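Glucose import ATP-binding protein GlcV (Sulfolobus solfataricus, PDB 1OXX) supplies the energy for glucose uptake by hydrolysing ATP, as the ATP-binding subunit of the GlcSTUV ABC transporter. Local coordinates at residues A[4-9]-A[22-27]; A[270-275]-A[347-352]; A[276-281]-A[323-328]; A[291-296]-A[341-346]; A[296-301]-A[316-321]. The protein carries 1 engineered substitution. All blocks are in the same frame, centred on the assembly; numbering follows the deposited sequence. Where two conformers were deposited one is given.

Interaction 1. Residues A[4-9]-A[22-27]; sequences IIVKNV and DNVNIN
The β hairpin that opens the N-terminal antiparallel sheet of this ABC-ATPase pairs Val6 with Ile26 and Val9 with Val24, and the register slips between the two pairs. Val6 N donates to Ile26 O at 2.8 Å, and Ile26 N returns a bond to Val6 O at 3.1 Å. At the second pair, Val24 N to Val9 O (2.9 Å, 178° at the hydrogen) is almost straight. Asn8 and Val9 both face Val24, while Asn23 and Val24 both face Val9. These are two G1 bulges, each with a positive phi at its asparagine (46° at Asn8). Asn8 N meets Val24 O at a poor angle and instead donates to Asn25 OD1 at 2.7 Å, approaching from above that amide's plane. Val6 turns CG1 anti to its backbone N, which lays this methyl 3.4 Å from Val24 O and 4.1 Å from Val24 CG1. On the same face, Val6 touches Ile51 and Ile26 touches Phe47 of helix 41-52, whose first turn carries inferred ATP-binding residues. One water donates to both Val6 O and Asn27 OD1. A side-chain amide thus supplies the acceptor for the bulge N-H, while Val6 and Ile26 turn an apolar face to the helix.

Interaction 2. Residues A[270-275]-A[347-352]; sequences DRAIIG and IKVFEK
Ile347 reaches across to Ile274 through its CG2 methyl, 4.1 Å from Ile274 CD1. Lys348 then forms a closed backbone pair with Gly275: Gly275 N donates to Lys348 O at 2.8 Å and Lys348 N to Gly275 O at 2.9 Å. The next residue, Val349, sends CG2 between two partners, 3.8 Å from Ala272 CB and 3.9 Å from Ile274 CD1. This methyl stands anti to the backbone N (CG1 takes chi1 68°), which points it at the neighbouring strand. Phe350 is bonded both ways with Ile273; Ile273 N to Phe350 O measures 2.8 Å, and both side chains lie toward Ile235 of helix 235-241. Beyond Glu351, Lys352 N makes a longer bond of 3.2 Å to Arg271 O, and a water joins Lys352 O to Arg271 N. The charged ends of Arg271 and Lys352 share Glu248 as salt-bridge partner, which probably offsets their like charge. Regular alternation of hydrogen-bonded and non-hydrogen-bonded pairs, with strand axes 151° apart, is that of a twisted antiparallel sheet; 348-351 is its outermost strand within the chain, beside 271-276.

Interaction 3. Residues A[276-281]-A[323-328]; sequences IRPEDV and EIFTYS
Pro278 and Thr326 bring their CA atoms to 4.3 Å, where a short 3-10 turn at 278-279 meets the extended strand 324-328. The turn is closed by Asp280 N donating to Arg277 O, and Pro278 CA makes a bent CA-H...O contact with Phe325 O. Thr326 OG1 stands anti to its backbone N (chi1 -171°), which sets it 2.7 Å from Pro278 O and 3.1 Å from Val281 O, two candidate acceptors for its single proton. Strands 324-328 and 281-284 are the two outermost of one antiparallel sheet, and here the start of 281-284, just after its link from strand 271-276, meets 324-328, so that the sheet curls round on itself. Pro278 lies alongside two neighbouring aromatic rings, its CB 3.9 Å from Phe325 CE1 and 4.0 Å from Tyr327 CE1; the tyrosine hydroxyl continues to Glu243. Next to Thr326, Val281 CG2 packs 3.9 Å from Ile324 CG2, the two side chains meeting at a slant. A water accepts from Tyr327 N and donates weakly to Pro278 O.

Interaction 4. Residues A[291-296]-A[341-346]; sequences DSWILV and YVRKDK
Arg343 reaches back over Trp293 to grip Ser292. Its NH1 donates to Ser292 OG at 2.9 Å and to Ser292 O at 3.0 Å, both acceptors lying near the guanidinium plane. For the carbonyl this is an unusual approach, with the donor 77° out of the carbonyl plane. Ser292 O also accepts a water that in turn takes the N-H of Lys344, while Ser292 OG has a further partner in Asp290. A second water accepts from Arg343 NH2 at 2.9 Å and bonds weakly with Trp293 NE1 and Ser292 OG. These bonds fix the rotation of the guanidinium, which lies flat on the indole with centres 3.7 Å apart and planes at 15°, a cation-pi stack; a bend at chi2 (-70°) folds the arginine chain over the ring. The stack sits just outside the point where strand 294-307 begins alongside the end of strand 337-342, neighbours in the second antiparallel sheet of the C-terminal domain. Ile294 N donates to Val342 O at 2.9 Å, and Val342 N donates back to Ile294 O. On the face of Leu295 and Tyr341, Leu295 CD2 stands over the phenol ring, 3.7 Å from its centroid in a CH-pi contact, and the tyrosine hydroxyl is bonded to the backbone N of Ile288. On the other face, Ile294 CD1 rests against Lys344 CB at 3.6 Å, and Val296 CG1 against Val342 CG2 at 3.7 Å.

Interaction 5. Residues A[296-301]-A[316-321]; sequences VGKGKV and TPLDSE
Leu318 sets its CD1 methyl over the flat peptide group between Gly299 and Lys300, 3.9 Å from Gly299 C and nearly along the normal to that plane. The same peptide uses its N-H within the strand pairing: Lys300 N donates to Thr316 O at 2.9 Å, close to the direction in which that carbonyl points. Thr316 N answers with a bond to Lys300 O at 3.0 Å, which makes this a hydrogen-bonded antiparallel pair. Lys300 O takes a second donor, a water at 2.9 Å, and the same water lies 2.7 Å from Thr316 OG1. The threonine hydroxyl reaches it because OG1 sits between its own backbone N and carbonyl carbon (chi1 67°). Gly299 CA lies 3.3 Å from Thr316 O, and the glycine leaves this carbonyl uncrowded by a side chain. Beyond this point regular pairing fades: Lys298 O is 4.1 Å from Leu318 N, too far for a direct bond. Ser260 OG bonds to both of those atoms, filling the place of a direct strand bond. Pro317 opens a type II turn that ends at Ser320, and the positive phi of Asp319 (63°) fits its third position. At the other end of 296-301, Val296 and Gly297 both face Val340 in a classic bulge. Taken together, this is the open end of a β hairpin, strands 294-307 and 310-317, where the second strand peels into a turn that leads on to the next strand of an antiparallel meander.

From the N terminus, interaction 1 closes the short hairpin of the ABC-ATPase domain and ends before any other contact opens; its nearest atoms lie about 20 Å from those of interactions 2 and 3. Interaction 2 closes a long loop, 270-275 to 347-352, inside which the other three lie. Interactions 3 and 4 cross, their segments alternating along the chain, and touch where Asp280 O meets Arg343 N at 3.1 Å, a probable hydrogen bond. Interaction 5 is nested within both and shares Val296 with interaction 4. Interactions 3, 4 and 5 all reach one antiparallel sheet, while interaction 2 belongs to the adjoining one; Ile347 packing on Val342 joins the two.

Interaction 1. Residues A[4-9]-A[22-27]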
# COMPACT_ATOMS: atom_id res chain seq x y z
N ILE A 4 -0.16 10.25 -16.56
CA ILE A 4 0.78 10.99 -15.73
C ILE A 4 2.20 10.54 -16.04
O ILE A 4 2.53 9.34 -15.88
CB ILE A 4 0.49 10.77 -14.25
CG1 ILE A 4 -0.99 11.05 -13.93
CG2 ILE A 4 1.40 11.66 -13.40
CD1 ILE A 4 -1.45 12.45 -14.22
N ILE A 5 3.04 11.47 -16.46
CA ILE A 5 4.45 11.19 -16.71
C ILE A 5 5.25 11.86 -15.63
O ILE A 5 5.25 13.08 -15.51
CB ILE A 5 4.95 11.71 -18.09
CG1 ILE A 5 4.27 10.96 -19.23
CG2 ILE A 5 6.46 11.56 -18.17
CD1 ILE A 5 4.78 11.39 -20.60
N VAL A 6 5.94 11.04 -14.83
CA VAL A 6 6.84 11.47 -13.78
C VAL A 6 8.24 11.27 -14.36
O VAL A 6 8.64 10.13 -14.56
CB VAL A 6 6.64 10.61 -12.52
CG1 VAL A 6 7.56 11.06 -11.40
CG2 VAL A 6 5.19 10.68 -12.07
N LYS A 7 8.94 12.36 -14.65
CA LYS A 7 10.24 12.30 -15.33
C LYS A 7 11.40 12.80 -14.46
O LYS A 7 11.48 14.00 -14.14
CB LYS A 7 10.18 13.12 -16.62
CG LYS A 7 11.40 12.93 -17.50
CD LYS A 7 11.39 11.57 -18.15
CE LYS A 7 12.71 11.29 -18.88
NZ LYS A 7 12.64 10.03 -19.67
N ASN A 8 12.27 11.88 -14.05
CA ASN A 8 13.41 12.19 -13.20
C ASN A 8 13.07 13.08 -12.02
O ASN A 8 13.78 14.05 -11.73
CB ASN A 8 14.52 12.84 -14.02
CG ASN A 8 15.00 11.97 -15.15
OD1 ASN A 8 15.11 12.42 -16.28
ND2 ASN A 8 15.29 10.72 -14.83
N VAL A 9 11.99 12.77 -11.33
CA VAL A 9 11.57 13.64 -10.24
C VAL A 9 12.33 13.40 -8.95
O VAL A 9 12.36 12.29 -8.42
CB VAL A 9 10.10 13.49 -9.99
CG1 VAL A 9 9.72 14.05 -8.63
CG2 VAL A 9 9.32 14.17 -11.15
N ASP A 22 14.37 10.48 -5.14
CA ASP A 22 15.59 10.45 -5.93
C ASP A 22 15.35 9.87 -7.33
O ASP A 22 15.23 8.66 -7.50
CB ASP A 22 16.65 9.63 -5.19
CG ASP A 22 18.00 9.72 -5.84
OD1 ASP A 22 18.98 9.29 -5.21
OD2 ASP A 22 18.17 10.19 -6.98
N ASN A 23 15.24 10.76 -8.32
CA ASN A 23 15.09 10.38 -9.73
C ASN A 23 14.01 9.33 -10.01
O ASN A 23 14.27 8.26 -10.57
CB ASN A 23 16.42 9.91 -10.30
CG ASN A 23 16.65 10.43 -11.69
OD1 ASN A 23 16.97 11.60 -11.87
ND2 ASN A 23 16.48 9.57 -12.69
N VAL A 24 12.80 9.67 -9.62
CA VAL A 24 11.66 8.78 -9.79
C VAL A 24 11.10 8.91 -11.20
O VAL A 24 10.82 10.01 -11.68
CB VAL A 24 10.57 9.07 -8.76
CG1 VAL A 24 9.35 8.22 -9.04
CG2 VAL A 24 11.08 8.84 -7.36
N ASN A 25 10.95 7.77 -11.87
CA ASN A 25 10.42 7.72 -13.21
C ASN A 25 9.26 6.72 -13.31
O ASN A 25 9.45 5.53 -13.05
CB ASN A 25 11.51 7.34 -14.20
CG ASN A 25 12.50 8.46 -14.44
OD1 ASN A 25 12.20 9.41 -15.16
ND2 ASN A 25 13.68 8.38 -13.79
N ILE A 26 8.07 7.21 -13.65
CA ILE A 26 6.88 6.38 -13.81
C ILE A 26 6.00 6.98 -14.88
O ILE A 26 5.86 8.20 -14.93
CB ILE A 26 6.01 6.35 -12.53
CG1 ILE A 26 6.83 6.23 -11.27
CG2 ILE A 26 5.00 5.22 -12.62
CD1 ILE A 26 5.99 6.43 -10.01
N ASN A 27 5.46 6.13 -15.74
CA ASN A 27 4.46 6.54 -16.72
C ASN A 27 3.16 5.84 -16.34
O ASN A 27 3.03 4.62 -16.51
CB ASN A 27 4.85 6.15 -18.15
CG ASN A 27 6.19 6.72 -18.59
OD1 ASN A 27 6.53 7.86 -18.26
ND2 ASN A 27 6.93 5.95 -19.40
O HOH W 1 8.91 8.63 -16.87

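Interaction 2. Residues A[270-275]-A[347-352]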
# COMPACT_ATOMS: atom_id res chain seq x y z
N ASP A 270 28.73 -15.86 0.30
CA ASP A 270 29.10 -16.74 1.40
C ASP A 270 27.89 -17.07 2.27
O ASP A 270 27.74 -18.19 2.76
CB ASP A 270 30.17 -16.06 2.26
CG ASP A 270 31.55 -16.18 1.66
OD1 ASP A 270 31.75 -17.04 0.76
OD2 ASP A 270 32.51 -15.47 2.02
N ARG A 271 27.05 -16.07 2.47
CA ARG A 271 25.85 -16.24 3.27
C ARG A 271 24.65 -15.76 2.48
O ARG A 271 24.80 -15.07 1.47
CB ARG A 271 25.99 -15.47 4.58
CG ARG A 271 27.19 -15.93 5.40
CD ARG A 271 27.29 -15.25 6.74
NE ARG A 271 26.18 -15.57 7.63
CZ ARG A 271 26.07 -16.70 8.30
NH1 ARG A 271 27.00 -17.65 8.18
NH2 ARG A 271 25.03 -16.90 9.10
N ALA A 272 23.46 -16.13 2.94
CA ALA A 272 22.24 -15.78 2.23
C ALA A 272 21.13 -15.40 3.17
O ALA A 272 21.10 -15.84 4.31
CB ALA A 272 21.77 -16.96 1.39
N ILE A 273 20.21 -14.59 2.66
CA ILE A 273 18.99 -14.27 3.36
C ILE A 273 17.88 -15.10 2.74
O ILE A 273 17.72 -15.13 1.52
CB ILE A 273 18.67 -12.79 3.22
CG1 ILE A 273 19.79 -11.95 3.85
CG2 ILE A 273 17.32 -12.48 3.86
CD1 ILE A 273 19.68 -10.47 3.56
N ILE A 274 17.16 -15.82 3.58
CA ILE A 274 16.03 -16.62 3.15
C ILE A 274 14.77 -15.85 3.54
O ILE A 274 14.66 -15.36 4.65
CB ILE A 274 16.05 -17.99 3.88
CG1 ILE A 274 17.22 -18.85 3.41
CG2 ILE A 274 14.73 -18.73 3.69
CD1 ILE A 274 17.03 -19.40 2.04
N GLY A 275 13.82 -15.79 2.60
CA GLY A 275 12.50 -15.26 2.85
C GLY A 275 11.48 -16.36 2.66
O GLY A 275 11.44 -17.00 1.61
N ILE A 347 10.29 -20.45 -1.64
CA ILE A 347 11.47 -19.98 -0.93
C ILE A 347 12.10 -18.84 -1.71
O ILE A 347 12.38 -18.98 -2.91
CB ILE A 347 12.51 -21.10 -0.78
CG1 ILE A 347 11.96 -22.33 -0.03
CG2 ILE A 347 13.78 -20.55 -0.15
CD1 ILE A 347 12.82 -23.58 -0.19
N LYS A 348 12.29 -17.71 -1.06
CA LYS A 348 12.98 -16.58 -1.66
C LYS A 348 14.38 -16.54 -1.08
O LYS A 348 14.59 -16.82 0.10
CB LYS A 348 12.25 -15.29 -1.38
CG LYS A 348 10.85 -15.27 -1.97
CD LYS A 348 9.92 -14.47 -1.12
CE LYS A 348 8.48 -14.42 -1.66
NZ LYS A 348 7.75 -15.71 -1.76
N VAL A 349 15.35 -16.24 -1.93
CA VAL A 349 16.73 -16.19 -1.46
C VAL A 349 17.44 -15.01 -2.06
O VAL A 349 17.22 -14.67 -3.23
CB VAL A 349 17.47 -17.54 -1.72
CG1 VAL A 349 17.67 -17.78 -3.20
CG2 VAL A 349 18.81 -17.59 -0.98
N PHE A 350 18.24 -14.35 -1.23
CA PHE A 350 19.02 -13.17 -1.62
C PHE A 350 20.43 -13.26 -1.09
O PHE A 350 20.68 -13.89 -0.05
CB PHE A 350 18.38 -11.90 -1.06
CG PHE A 350 16.91 -11.79 -1.35
CD1 PHE A 350 15.96 -12.25 -0.44
CD2 PHE A 350 16.48 -11.25 -2.55
CE1 PHE A 350 14.63 -12.17 -0.72
CE2 PHE A 350 15.15 -11.16 -2.83
CZ PHE A 350 14.22 -11.61 -1.91
N GLU A 351 21.36 -12.65 -1.80
CA GLU A 351 22.74 -12.62 -1.33
C GLU A 351 22.79 -11.73 -0.10
O GLU A 351 22.13 -10.71 -0.04
CB GLU A 351 23.68 -12.05 -2.40
CG GLU A 351 23.81 -12.93 -3.62
CD GLU A 351 24.79 -12.37 -4.64
OE1 GLU A 351 24.65 -12.70 -5.84
OE2 GLU A 351 25.68 -11.59 -4.24
N LYS A 352 23.58 -12.13 0.89
CA LYS A 352 23.81 -11.25 2.02
C LYS A 352 25.06 -10.45 1.68
O LYS A 352 26.13 -11.03 1.47
CB LYS A 352 24.01 -12.06 3.30
CG LYS A 352 24.60 -11.26 4.46
CD LYS A 352 23.54 -10.48 5.21
CE LYS A 352 24.15 -9.75 6.40
NZ LYS A 352 25.06 -10.64 7.20
O HOH W 2 27.77 -13.13 2.04

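Interaction 3. Residues A[276-281]-A[323-328]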
# COMPACT_ATOMS: atom_id res chain seq x y z
N ILE A 276 10.67 -16.61 3.69
CA ILE A 276 9.60 -17.60 3.58
C ILE A 276 8.37 -17.05 4.29
O ILE A 276 8.38 -16.72 5.48
CB ILE A 276 10.04 -19.02 4.10
CG1 ILE A 276 9.00 -20.09 3.74
CG2 ILE A 276 10.36 -19.03 5.58
CD1 ILE A 276 9.04 -20.55 2.27
N ARG A 277 7.30 -16.87 3.52
CA ARG A 277 6.08 -16.32 4.09
C ARG A 277 5.39 -17.33 5.00
O ARG A 277 5.51 -18.55 4.81
CB ARG A 277 5.16 -15.85 2.97
CG ARG A 277 5.73 -14.71 2.15
CD ARG A 277 4.66 -13.97 1.32
NE ARG A 277 5.29 -13.05 0.38
CZ ARG A 277 5.76 -11.85 0.69
NH1 ARG A 277 5.64 -11.36 1.93
NH2 ARG A 277 6.33 -11.10 -0.25
N PRO A 278 4.66 -16.85 6.01
CA PRO A 278 4.02 -17.77 6.98
C PRO A 278 3.08 -18.79 6.34
O PRO A 278 3.00 -19.90 6.83
CB PRO A 278 3.28 -16.83 7.92
CG PRO A 278 3.13 -15.58 7.14
CD PRO A 278 4.41 -15.45 6.36
N GLU A 279 2.38 -18.44 5.27
CA GLU A 279 1.49 -19.38 4.61
C GLU A 279 2.26 -20.50 3.90
O GLU A 279 1.66 -21.50 3.52
CB GLU A 279 0.58 -18.67 3.62
CG GLU A 279 1.30 -18.05 2.43
CD GLU A 279 1.61 -16.57 2.59
OE1 GLU A 279 1.77 -16.11 3.74
OE2 GLU A 279 1.73 -15.87 1.55
N ASP A 280 3.56 -20.31 3.75
CA ASP A 280 4.40 -21.27 3.04
C ASP A 280 5.23 -22.13 3.98
O ASP A 280 6.22 -22.73 3.57
CB ASP A 280 5.29 -20.55 2.04
CG ASP A 280 4.48 -19.82 0.99
OD1 ASP A 280 3.44 -20.37 0.54
OD2 ASP A 280 4.83 -18.68 0.61
N VAL A 281 4.80 -22.16 5.24
CA VAL A 281 5.43 -22.97 6.29
C VAL A 281 4.35 -23.86 6.90
O VAL A 281 3.22 -23.43 7.11
CB VAL A 281 6.02 -22.07 7.39
CG1 VAL A 281 6.58 -22.90 8.58
CG2 VAL A 281 7.09 -21.16 6.84
N GLU A 323 14.13 -16.92 13.72
CA GLU A 323 12.73 -17.29 13.93
C GLU A 323 11.94 -17.50 12.65
O GLU A 323 12.20 -16.88 11.62
CB GLU A 323 12.02 -16.20 14.73
CG GLU A 323 12.55 -16.01 16.14
CD GLU A 323 11.92 -14.83 16.85
OE1 GLU A 323 11.13 -14.08 16.23
OE2 GLU A 323 12.21 -14.65 18.05
N ILE A 324 10.97 -18.40 12.75
CA ILE A 324 9.98 -18.61 11.72
C ILE A 324 8.62 -18.69 12.42
O ILE A 324 8.43 -19.47 13.38
CB ILE A 324 10.21 -19.90 10.95
CG1 ILE A 324 11.46 -19.81 10.08
CG2 ILE A 324 9.01 -20.21 10.10
CD1 ILE A 324 11.74 -21.11 9.36
N PHE A 325 7.70 -17.86 11.97
CA PHE A 325 6.32 -17.97 12.44
C PHE A 325 5.40 -18.40 11.32
O PHE A 325 5.65 -18.18 10.11
CB PHE A 325 5.80 -16.69 13.11
CG PHE A 325 5.64 -15.53 12.18
CD1 PHE A 325 4.45 -15.30 11.53
CD2 PHE A 325 6.70 -14.67 11.96
CE1 PHE A 325 4.32 -14.22 10.66
CE2 PHE A 325 6.57 -13.60 11.10
CZ PHE A 325 5.37 -13.38 10.46
N THR A 326 4.32 -19.05 11.73
CA THR A 326 3.29 -19.50 10.83
C THR A 326 1.97 -19.52 11.60
O THR A 326 1.96 -19.38 12.83
CB THR A 326 3.63 -20.89 10.27
OG1 THR A 326 2.71 -21.21 9.23
CG2 THR A 326 3.41 -21.96 11.31
N TYR A 327 0.85 -19.66 10.90
CA TYR A 327 -0.47 -19.64 11.54
C TYR A 327 -1.12 -21.01 11.46
O TYR A 327 -1.04 -21.69 10.45
CB TYR A 327 -1.38 -18.59 10.91
CG TYR A 327 -0.87 -17.21 11.02
CD1 TYR A 327 -0.18 -16.61 9.97
CD2 TYR A 327 -1.05 -16.48 12.19
CE1 TYR A 327 0.31 -15.34 10.09
CE2 TYR A 327 -0.55 -15.20 12.33
CZ TYR A 327 0.13 -14.63 11.26
OH TYR A 327 0.62 -13.35 11.38
N SER A 328 -1.81 -21.39 12.53
CA SER A 328 -2.43 -22.70 12.58
C SER A 328 -3.76 -22.75 13.31
O SER A 328 -4.06 -21.90 14.16
CB SER A 328 -1.49 -23.68 13.26
OG SER A 328 -2.05 -24.98 13.28
O HOH W 3 0.33 -19.83 8.02

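Interaction 4. Residues A[291-296]-A[341-346]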
# COMPACT_ATOMS: atom_id res chain seq x y z
N ASP A 291 3.19 -34.55 -0.77
CA ASP A 291 4.34 -34.23 -1.59
C ASP A 291 4.40 -32.77 -2.09
O ASP A 291 5.37 -32.37 -2.71
CB ASP A 291 4.47 -35.22 -2.76
CG ASP A 291 3.50 -34.94 -3.88
OD1 ASP A 291 3.56 -35.67 -4.90
OD2 ASP A 291 2.66 -34.03 -3.87
N SER A 292 3.38 -31.97 -1.76
CA SER A 292 3.39 -30.55 -2.13
C SER A 292 4.18 -29.69 -1.13
O SER A 292 4.36 -28.49 -1.34
CB SER A 292 1.95 -30.02 -2.28
OG SER A 292 1.23 -30.05 -1.06
N TRP A 293 4.66 -30.33 -0.07
CA TRP A 293 5.49 -29.70 0.94
C TRP A 293 6.84 -30.41 1.00
O TRP A 293 6.91 -31.62 0.79
CB TRP A 293 4.85 -29.86 2.31
CG TRP A 293 3.59 -29.06 2.55
CD1 TRP A 293 2.30 -29.51 2.44
CD2 TRP A 293 3.51 -27.69 2.95
NE1 TRP A 293 1.42 -28.49 2.73
CE2 TRP A 293 2.14 -27.37 3.06
CE3 TRP A 293 4.45 -26.70 3.24
CZ2 TRP A 293 1.70 -26.10 3.45
CZ3 TRP A 293 4.01 -25.45 3.60
CH2 TRP A 293 2.66 -25.16 3.69
N ILE A 294 7.90 -29.67 1.30
CA ILE A 294 9.22 -30.30 1.49
C ILE A 294 9.75 -30.03 2.89
O ILE A 294 9.63 -28.92 3.45
CB ILE A 294 10.28 -29.83 0.46
CG1 ILE A 294 10.52 -28.32 0.54
CG2 ILE A 294 9.92 -30.31 -0.94
CD1 ILE A 294 11.84 -27.90 -0.03
N LEU A 295 10.40 -31.05 3.43
CA LEU A 295 11.06 -30.96 4.72
C LEU A 295 12.32 -30.13 4.65
O LEU A 295 13.15 -30.34 3.75
CB LEU A 295 11.48 -32.36 5.15
CG LEU A 295 10.57 -33.16 6.06
CD1 LEU A 295 11.17 -34.55 6.24
CD2 LEU A 295 10.41 -32.48 7.41
N VAL A 296 12.47 -29.18 5.57
CA VAL A 296 13.72 -28.44 5.67
C VAL A 296 14.46 -28.68 7.00
O VAL A 296 15.59 -28.26 7.17
CB VAL A 296 13.54 -26.93 5.39
CG1 VAL A 296 13.16 -26.71 3.93
CG2 VAL A 296 12.54 -26.27 6.33
N TYR A 341 8.27 -27.83 7.40
CA TYR A 341 8.06 -28.02 5.98
C TYR A 341 7.83 -26.65 5.36
O TYR A 341 7.29 -25.75 5.99
CB TYR A 341 6.80 -28.84 5.70
CG TYR A 341 6.89 -30.31 5.99
CD1 TYR A 341 6.66 -30.81 7.27
CD2 TYR A 341 7.18 -31.20 4.98
CE1 TYR A 341 6.73 -32.17 7.52
CE2 TYR A 341 7.27 -32.56 5.21
CZ TYR A 341 7.03 -33.04 6.48
OH TYR A 341 7.10 -34.40 6.71
N VAL A 342 8.24 -26.50 4.11
CA VAL A 342 7.93 -25.29 3.37
C VAL A 342 7.45 -25.63 1.96
O VAL A 342 7.58 -26.76 1.50
CB VAL A 342 9.14 -24.34 3.26
CG1 VAL A 342 9.69 -23.94 4.64
CG2 VAL A 342 10.26 -24.97 2.42
N ARG A 343 6.90 -24.63 1.28
CA ARG A 343 6.61 -24.74 -0.14
C ARG A 343 7.90 -24.43 -0.89
O ARG A 343 8.38 -23.29 -0.88
CB ARG A 343 5.56 -23.71 -0.54
CG ARG A 343 4.26 -23.89 0.17
CD ARG A 343 3.51 -25.12 -0.27
NE ARG A 343 2.10 -25.08 0.11
CZ ARG A 343 1.32 -26.13 0.11
NH1 ARG A 343 1.81 -27.31 -0.25
NH2 ARG A 343 0.05 -26.03 0.47
N LYS A 344 8.47 -25.44 -1.54
CA LYS A 344 9.75 -25.26 -2.22
C LYS A 344 9.81 -24.09 -3.20
O LYS A 344 10.79 -23.33 -3.21
CB LYS A 344 10.13 -26.54 -2.94
CG LYS A 344 11.47 -26.47 -3.66
CD LYS A 344 11.72 -27.80 -4.38
CE LYS A 344 12.99 -27.77 -5.23
NZ LYS A 344 14.21 -28.02 -4.42
N ASP A 345 8.77 -23.95 -4.01
CA ASP A 345 8.77 -22.92 -5.03
C ASP A 345 8.53 -21.54 -4.46
O ASP A 345 8.62 -20.55 -5.20
CB ASP A 345 7.77 -23.22 -6.15
CG ASP A 345 6.33 -23.17 -5.70
OD1 ASP A 345 6.07 -22.99 -4.49
OD2 ASP A 345 5.37 -23.31 -6.50
N LYS A 346 8.28 -21.46 -3.15
CA LYS A 346 8.03 -20.16 -2.53
C LYS A 346 9.21 -19.70 -1.67
O LYS A 346 9.14 -18.63 -1.06
CB LYS A 346 6.76 -20.18 -1.68
CG LYS A 346 5.51 -20.53 -2.43
CD LYS A 346 5.09 -19.41 -3.35
CE LYS A 346 3.82 -19.78 -4.10
NZ LYS A 346 3.37 -18.67 -4.96
O HOH W 4 6.93 -27.90 -2.13
O HOH W 5 -1.13 -28.67 0.84

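Interaction 5. Residues A[296-301]-A[316-321]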
# COMPACT_ATOMS: atom_id res chain seq x y z
N VAL A 296 12.47 -29.18 5.57
CA VAL A 296 13.72 -28.44 5.67
C VAL A 296 14.46 -28.68 7.00
O VAL A 296 15.59 -28.26 7.17
CB VAL A 296 13.54 -26.93 5.39
CG1 VAL A 296 13.16 -26.71 3.93
CG2 VAL A 296 12.54 -26.27 6.33
N GLY A 297 13.83 -29.39 7.94
CA GLY A 297 14.52 -29.76 9.15
C GLY A 297 13.69 -29.73 10.41
O GLY A 297 12.46 -29.75 10.34
N LYS A 298 14.36 -29.72 11.54
CA LYS A 298 13.73 -29.72 12.85
C LYS A 298 13.74 -28.32 13.46
O LYS A 298 14.61 -27.50 13.18
CB LYS A 298 14.50 -30.63 13.81
CG LYS A 298 14.63 -32.07 13.37
CD LYS A 298 15.78 -32.76 14.10
CE LYS A 298 15.61 -32.77 15.60
NZ LYS A 298 16.69 -33.59 16.25
N GLY A 299 12.78 -28.08 14.34
CA GLY A 299 12.73 -26.83 15.06
C GLY A 299 12.11 -27.05 16.42
O GLY A 299 11.71 -28.15 16.76
N LYS A 300 12.03 -25.97 17.19
CA LYS A 300 11.45 -26.02 18.51
C LYS A 300 10.55 -24.82 18.69
O LYS A 300 10.92 -23.68 18.36
CB LYS A 300 12.57 -26.04 19.55
CG LYS A 300 12.11 -26.02 20.99
CD LYS A 300 13.30 -26.23 21.95
CE LYS A 300 12.95 -25.85 23.38
NZ LYS A 300 14.09 -26.09 24.32
N VAL A 301 9.35 -25.04 19.21
CA VAL A 301 8.44 -23.93 19.44
C VAL A 301 8.96 -22.99 20.53
O VAL A 301 9.32 -23.43 21.64
CB VAL A 301 7.02 -24.43 19.81
CG1 VAL A 301 6.11 -23.29 20.04
CG2 VAL A 301 6.48 -25.33 18.73
N THR A 316 12.14 -21.73 16.39
CA THR A 316 13.50 -21.47 15.95
C THR A 316 14.08 -22.82 15.61
O THR A 316 13.61 -23.85 16.10
CB THR A 316 14.42 -20.83 17.00
OG1 THR A 316 14.64 -21.75 18.07
CG2 THR A 316 13.80 -19.58 17.61
N PRO A 317 15.10 -22.84 14.76
CA PRO A 317 15.83 -24.08 14.54
C PRO A 317 16.57 -24.42 15.81
O PRO A 317 16.76 -23.55 16.67
CB PRO A 317 16.84 -23.72 13.45
CG PRO A 317 16.33 -22.48 12.85
CD PRO A 317 15.64 -21.73 13.95
N LEU A 318 16.98 -25.68 15.95
CA LEU A 318 17.89 -26.04 17.03
C LEU A 318 19.23 -25.37 16.68
O LEU A 318 19.57 -25.24 15.51
CB LEU A 318 18.06 -27.55 17.11
CG LEU A 318 17.07 -28.39 17.93
CD1 LEU A 318 15.67 -28.39 17.38
CD2 LEU A 318 17.58 -29.82 18.01
N ASP A 319 19.96 -24.92 17.68
CA ASP A 319 21.26 -24.27 17.47
C ASP A 319 21.18 -22.98 16.66
O ASP A 319 22.08 -22.68 15.87
CB ASP A 319 22.25 -25.23 16.80
N SER A 320 20.09 -22.22 16.85
CA SER A 320 19.90 -20.94 16.16
C SER A 320 18.86 -20.10 16.88
O SER A 320 17.95 -20.64 17.51
CB SER A 320 19.44 -21.17 14.70
OG SER A 320 19.13 -19.94 14.04
N GLU A 321 19.01 -18.78 16.80
CA GLU A 321 18.02 -17.86 17.35
C GLU A 321 17.14 -17.26 16.25
O GLU A 321 16.27 -16.43 16.54
CB GLU A 321 18.70 -16.75 18.15
CG GLU A 321 19.38 -17.29 19.40
CD GLU A 321 20.06 -16.20 20.22
OE1 GLU A 321 21.20 -15.82 19.87
OE2 GLU A 321 19.47 -15.75 21.22
O HOH W 6 12.83 -22.23 19.96